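Local coordinates for protein peptidase S8 and S53, subtilisin, kexin, sedolisin (Mycobacterium smegmatis, PDB 4KG7) that probably cleaves peptide bonds as a subtilisin-like serine protease, the mycosin MycP3 of the mycobacterial ESX-3 type VII secretion system, at residues Asp100-Leu111 / Asn289-Pro297. Sequence-based numbering, arbitrary orientation.
Sequences DCDGHGTSVAGL and NIVSVSNAP
Asn295 meets the turn of Asp100 to Gly103 just before helix 104-113, with Gly103 CA packed over the flat face of its amide, 3.6 Å from CG. ND2 donates to the backbone O of Asp100 at 2.9 Å, within the amide's own plane but 41° above the carbonyl plane. With CG held between backbone N and carbonyl carbon (chi1 60°), the side chain reaches this turn, and ND2 and OD1 also bond Ile33 O and Thr35 N.

The side chains of Asp100 and Asn295 cross at about a right angle, though their carboxylate and amide planes are only 37° apart. Asp100 OD1 closes an Asx turn, taking the N-H groups of Asp102 and Gly103 from one face, while OD2 receives N and OG1 of Thr106, the hydroxyl along the anti lone pair at 2.6 Å.

Farther along the helix, Ser292 OG, 3.4 Å from Gly110 CA, gives an in-plane bond of 2.7 Å to Ser107 O, which Leu111 N also uses. The Leu111 and Ile290 side chains cross nearly at right angles, CD1 touching CG2 at 4.0 Å. One water sits by Gly103 O and Val293 O with too few protons for its acceptors; another joins Val293 O to Ser107 OG.

Both carboxylate oxygens of Asp100 and the Asn295 amide thus tie the turn entering the helix of His104, the predicted charge-relay histidine, while Ser292 gives Ser107 O a second donor one turn on.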
ATOM      1  N   ASP A 100      -0.181  14.099  -9.212  1.00  9.36           N
ATOM      2  CA  ASP A 100       0.352  12.776  -9.449  1.00  8.90           C
ATOM      3  C   ASP A 100       0.962  12.708 -10.852  1.00  9.54           C
ATOM      4  O   ASP A 100       0.236  12.640 -11.842  1.00  9.63           O
ATOM      5  CB  ASP A 100      -0.790  11.772  -9.305  1.00  8.31           C
ATOM      6  CG  ASP A 100      -0.341  10.332  -9.478  1.00  7.93           C
ATOM      7  OD1 ASP A 100       0.886  10.091  -9.601  1.00  7.96           O
ATOM      8  OD2 ASP A 100      -1.225   9.452  -9.531  1.00  7.56           O
ATOM      9  N   CYS A 101       2.282  12.683 -10.902  1.00 10.14           N
ATOM     10  CA  CYS A 101       3.038  12.648 -12.159  1.00 11.26           C
ATOM     11  C   CYS A 101       3.241  11.210 -12.655  1.00 10.67           C
ATOM     12  O   CYS A 101       3.796  10.989 -13.727  1.00 10.87           O
ATOM     13  CB  CYS A 101       4.384  13.356 -11.905  1.00 12.74           C
ATOM     14  SG  CYS A 101       5.559  13.612 -13.268  1.00 15.87           S
ATOM     15  N   ASP A 102       2.751  10.224 -11.897  1.00  9.83           N
ATOM     16  CA  ASP A 102       3.040   8.804 -12.156  1.00  9.75           C
ATOM     17  C   ASP A 102       1.799   7.980 -12.460  1.00  9.38           C
ATOM     18  O   ASP A 102       1.848   7.029 -13.224  1.00 10.59           O
ATOM     19  CB  ASP A 102       3.703   8.185 -10.931  1.00  9.73           C
ATOM     20  CG  ASP A 102       5.076   8.728 -10.693  1.00 10.42           C
ATOM     21  OD1 ASP A 102       6.032   8.150 -11.247  1.00 12.16           O
ATOM     22  OD2 ASP A 102       5.216   9.745  -9.982  1.00 10.59           O
ATOM     23  N   GLY A 103       0.694   8.316 -11.833  1.00  8.59           N
ATOM     24  CA  GLY A 103      -0.561   7.596 -12.014  1.00  8.14           C
ATOM     25  C   GLY A 103      -0.859   6.639 -10.869  1.00  7.54           C
ATOM     26  O   GLY A 103      -1.998   6.167 -10.701  1.00  7.31           O
ATOM     27  N   HIS A 104       0.174   6.309 -10.109  1.00  7.17           N
ATOM     28  CA  HIS A 104       0.100   5.200  -9.167  1.00  6.88           C
ATOM     29  C   HIS A 104      -0.741   5.533  -7.946  1.00  6.37           C
ATOM     30  O   HIS A 104      -1.686   4.808  -7.573  1.00  5.85           O
ATOM     31  CB  HIS A 104       1.518   4.821  -8.775  1.00  7.15           C
ATOM     32  CG  HIS A 104       1.605   3.554  -8.003  1.00  7.32           C
ATOM     33  ND1 HIS A 104       1.575   3.518  -6.631  1.00  7.20           N
ATOM     34  CD2 HIS A 104       1.714   2.273  -8.415  1.00  7.79           C
ATOM     35  CE1 HIS A 104       1.625   2.263  -6.229  1.00  7.48           C
ATOM     36  NE2 HIS A 104       1.696   1.487  -7.291  1.00  7.93           N
ATOM     37  N   GLY A 105      -0.435   6.676  -7.339  1.00  6.18           N
ATOM     38  CA  GLY A 105      -1.196   7.152  -6.190  1.00  6.08           C
ATOM     39  C   GLY A 105      -2.678   7.300  -6.499  1.00  6.13           C
ATOM     40  O   GLY A 105      -3.550   6.996  -5.679  1.00  6.04           O
ATOM     41  N   THR A 106      -2.961   7.800  -7.681  1.00  6.27           N
ATOM     42  CA  THR A 106      -4.344   7.965  -8.103  1.00  6.48           C
ATOM     43  C   THR A 106      -5.077   6.641  -8.221  1.00  6.39           C
ATOM     44  O   THR A 106      -6.229   6.509  -7.792  1.00  6.30           O
ATOM     45  CB  THR A 106      -4.446   8.829  -9.379  1.00  6.92           C
ATOM     46  OG1 THR A 106      -3.763  10.077  -9.191  1.00  7.04           O
ATOM     47  CG2 THR A 106      -5.905   9.110  -9.725  1.00  7.18           C
ATOM     48  N   SER A 107      -4.421   5.656  -8.820  1.00  6.24           N
ATOM     49  CA  SER A 107      -5.006   4.310  -8.955  1.00  6.22           C
ATOM     50  C   SER A 107      -5.233   3.704  -7.583  1.00  5.95           C
ATOM     51  O   SER A 107      -6.281   3.126  -7.286  1.00  6.04           O
ATOM     52  CB  SER A 107      -4.080   3.406  -9.765  1.00  6.31           C
ATOM     53  OG  SER A 107      -3.900   3.826 -11.110  1.00  6.55           O
ATOM     54  N   VAL A 108      -4.270   3.893  -6.708  1.00  5.75           N
ATOM     55  CA  VAL A 108      -4.379   3.374  -5.336  1.00  5.69           C
ATOM     56  C   VAL A 108      -5.538   4.057  -4.586  1.00  5.76           C
ATOM     57  O   VAL A 108      -6.401   3.405  -4.007  1.00  5.92           O
ATOM     58  CB  VAL A 108      -3.024   3.560  -4.625  1.00  5.62           C
ATOM     59  CG1 VAL A 108      -3.156   3.465  -3.116  1.00  5.54           C
ATOM     60  CG2 VAL A 108      -1.987   2.561  -5.131  1.00  5.68           C
ATOM     61  N   ALA A 109      -5.579   5.381  -4.638  1.00  5.92           N
ATOM     62  CA  ALA A 109      -6.638   6.154  -3.993  1.00  6.09           C
ATOM     63  C   ALA A 109      -8.015   5.722  -4.514  1.00  6.26           C
ATOM     64  O   ALA A 109      -8.987   5.591  -3.765  1.00  6.58           O
ATOM     65  CB  ALA A 109      -6.401   7.642  -4.239  1.00  6.29           C
ATOM     66  N   GLY A 110      -8.113   5.505  -5.822  1.00  6.32           N
ATOM     67  CA  GLY A 110      -9.367   5.104  -6.410  1.00  6.56           C
ATOM     68  C   GLY A 110      -9.891   3.791  -5.870  1.00  6.51           C
ATOM     69  O   GLY A 110     -11.084   3.633  -5.593  1.00  6.72           O
ATOM     70  N   LEU A 111      -9.001   2.818  -5.689  1.00  6.28           N
ATOM     71  CA  LEU A 111      -9.425   1.532  -5.156  1.00  6.28           C
ATOM     72  C   LEU A 111      -9.937   1.667  -3.730  1.00  6.23           C
ATOM     73  O   LEU A 111     -10.850   0.958  -3.320  1.00  6.44           O
ATOM     74  CB  LEU A 111      -8.302   0.499  -5.217  1.00  6.12           C
ATOM     75  CG  LEU A 111      -7.924   0.015  -6.612  1.00  6.28           C
ATOM     76  CD1 LEU A 111      -6.752  -0.948  -6.457  1.00  6.28           C
ATOM     77  CD2 LEU A 111      -9.078  -0.655  -7.319  1.00  6.69           C
ATOM     78  N   ASN A 289      -5.073  -7.258 -13.223  1.00  9.58           N
ATOM     79  CA  ASN A 289      -6.095  -6.656 -14.112  1.00 10.53           C
ATOM     80  C   ASN A 289      -6.899  -5.576 -13.397  1.00  9.77           C
ATOM     81  O   ASN A 289      -8.131  -5.507 -13.500  1.00  9.99           O
ATOM     82  CB  ASN A 289      -7.028  -7.718 -14.669  1.00 11.95           C
ATOM     83  CG  ASN A 289      -6.278  -8.821 -15.394  1.00 13.35           C
ATOM     84  OD1 ASN A 289      -5.564  -8.545 -16.347  1.00 15.65           O
ATOM     85  ND2 ASN A 289      -6.350 -10.051 -14.867  1.00 14.04           N
ATOM     86  N   ILE A 290      -6.178  -4.706 -12.712  1.00  8.84           N
ATOM     87  CA  ILE A 290      -6.808  -3.698 -11.894  1.00  8.60           C
ATOM     88  C   ILE A 290      -7.442  -2.609 -12.769  1.00  8.21           C
ATOM     89  O   ILE A 290      -6.853  -2.204 -13.781  1.00  8.28           O
ATOM     90  CB  ILE A 290      -5.749  -3.115 -10.929  1.00  8.54           C
ATOM     91  CG1 ILE A 290      -5.230  -4.200  -9.952  1.00  8.69           C
ATOM     92  CG2 ILE A 290      -6.244  -1.838 -10.291  1.00  8.76           C
ATOM     93  CD1 ILE A 290      -6.242  -4.708  -8.980  1.00  8.62           C
ATOM     94  N   VAL A 291      -8.637  -2.160 -12.377  1.00  7.90           N
ATOM     95  CA  VAL A 291      -9.314  -0.994 -12.954  1.00  7.91           C
ATOM     96  C   VAL A 291      -9.524   0.009 -11.833  1.00  7.58           C
ATOM     97  O   VAL A 291     -10.031  -0.337 -10.767  1.00  7.33           O
ATOM     98  CB  VAL A 291     -10.688  -1.369 -13.528  1.00  8.34           C
ATOM     99  CG1 VAL A 291     -11.411  -0.129 -14.018  1.00  8.70           C
ATOM    100  CG2 VAL A 291     -10.520  -2.419 -14.632  1.00  8.74           C
ATOM    101  N   SER A 292      -9.102   1.247 -12.069  1.00  7.31           N
ATOM    102  CA  SER A 292      -9.299   2.285 -11.082  1.00  7.15           C
ATOM    103  C   SER A 292      -9.396   3.654 -11.751  1.00  7.49           C
ATOM    104  O   SER A 292      -9.774   3.767 -12.914  1.00  7.92           O
ATOM    105  CB  SER A 292      -8.170   2.196 -10.054  1.00  6.77           C
ATOM    106  OG  SER A 292      -8.408   3.062  -8.963  1.00  6.76           O
ATOM    107  N   VAL A 293      -9.121   4.694 -11.003  1.00  7.43           N
ATOM    108  CA  VAL A 293      -9.289   6.062 -11.475  1.00  7.85           C
ATOM    109  C   VAL A 293      -7.996   6.571 -12.118  1.00  7.91           C
ATOM    110  O   VAL A 293      -6.884   6.271 -11.663  1.00  7.67           O
ATOM    111  CB  VAL A 293      -9.694   6.939 -10.264  1.00  7.91           C
ATOM    112  CG1 VAL A 293      -9.776   8.400 -10.618  1.00  8.38           C
ATOM    113  CG2 VAL A 293     -10.996   6.421  -9.622  1.00  7.91           C
ATOM    114  N   SER A 294      -8.149   7.387 -13.151  1.00  8.59           N
ATOM    115  CA  SER A 294      -7.021   7.937 -13.872  1.00  8.96           C
ATOM    116  C   SER A 294      -6.613   9.300 -13.344  1.00  9.38           C
ATOM    117  O   SER A 294      -7.481  10.058 -12.881  1.00  9.40           O
ATOM    118  CB  SER A 294      -7.391   8.060 -15.360  1.00  9.43           C
ATOM    119  OG  SER A 294      -6.321   8.628 -16.103  1.00  9.80           O
ATOM    120  N   ASN A 295      -5.312   9.599 -13.418  1.00  9.70           N
ATOM    121  CA  ASN A 295      -4.786  10.960 -13.196  1.00 10.33           C
ATOM    122  C   ASN A 295      -4.811  11.849 -14.448  1.00 11.58           C
ATOM    123  O   ASN A 295      -4.351  12.982 -14.408  1.00 12.14           O
ATOM    124  CB  ASN A 295      -3.367  10.921 -12.636  1.00  9.99           C
ATOM    125  CG  ASN A 295      -2.377  10.222 -13.569  1.00  9.89           C
ATOM    126  OD1 ASN A 295      -2.747   9.315 -14.305  1.00  9.77           O
ATOM    127  ND2 ASN A 295      -1.099  10.603 -13.485  1.00  9.90           N
ATOM    128  N   ALA A 296      -5.332  11.345 -15.560  1.00 12.50           N
ATOM    129  CA  ALA A 296      -5.550  12.191 -16.746  1.00 13.84           C
ATOM    130  C   ALA A 296      -6.591  13.259 -16.415  1.00 14.88           C
ATOM    131  O   ALA A 296      -7.394  13.090 -15.515  1.00 14.38           O
ATOM    132  CB  ALA A 296      -6.031  11.347 -17.915  1.00 14.17           C
ATOM    133  N   PRO A 297      -6.603  14.366 -17.169  1.00 16.67           N
ATOM    134  CA  PRO A 297      -7.496  15.473 -16.831  1.00 17.90           C
ATOM    135  C   PRO A 297      -8.978  15.120 -16.664  1.00 18.73           C
ATOM    136  O   PRO A 297      -9.639  15.682 -15.801  1.00 19.32           O
ATOM    137  CB  PRO A 297      -7.304  16.439 -18.005  1.00 18.64           C
ATOM    138  CG  PRO A 297      -5.911  16.164 -18.469  1.00 18.41           C
ATOM    139  CD  PRO A 297      -5.669  14.702 -18.251  1.00 17.42           C
TER
HETATM  140  O   HOH W   1      -4.140   6.773 -12.409  1.00  6.06           O
HETATM  141  O   HOH W   2      -6.209   3.605 -12.438  1.00  7.10           O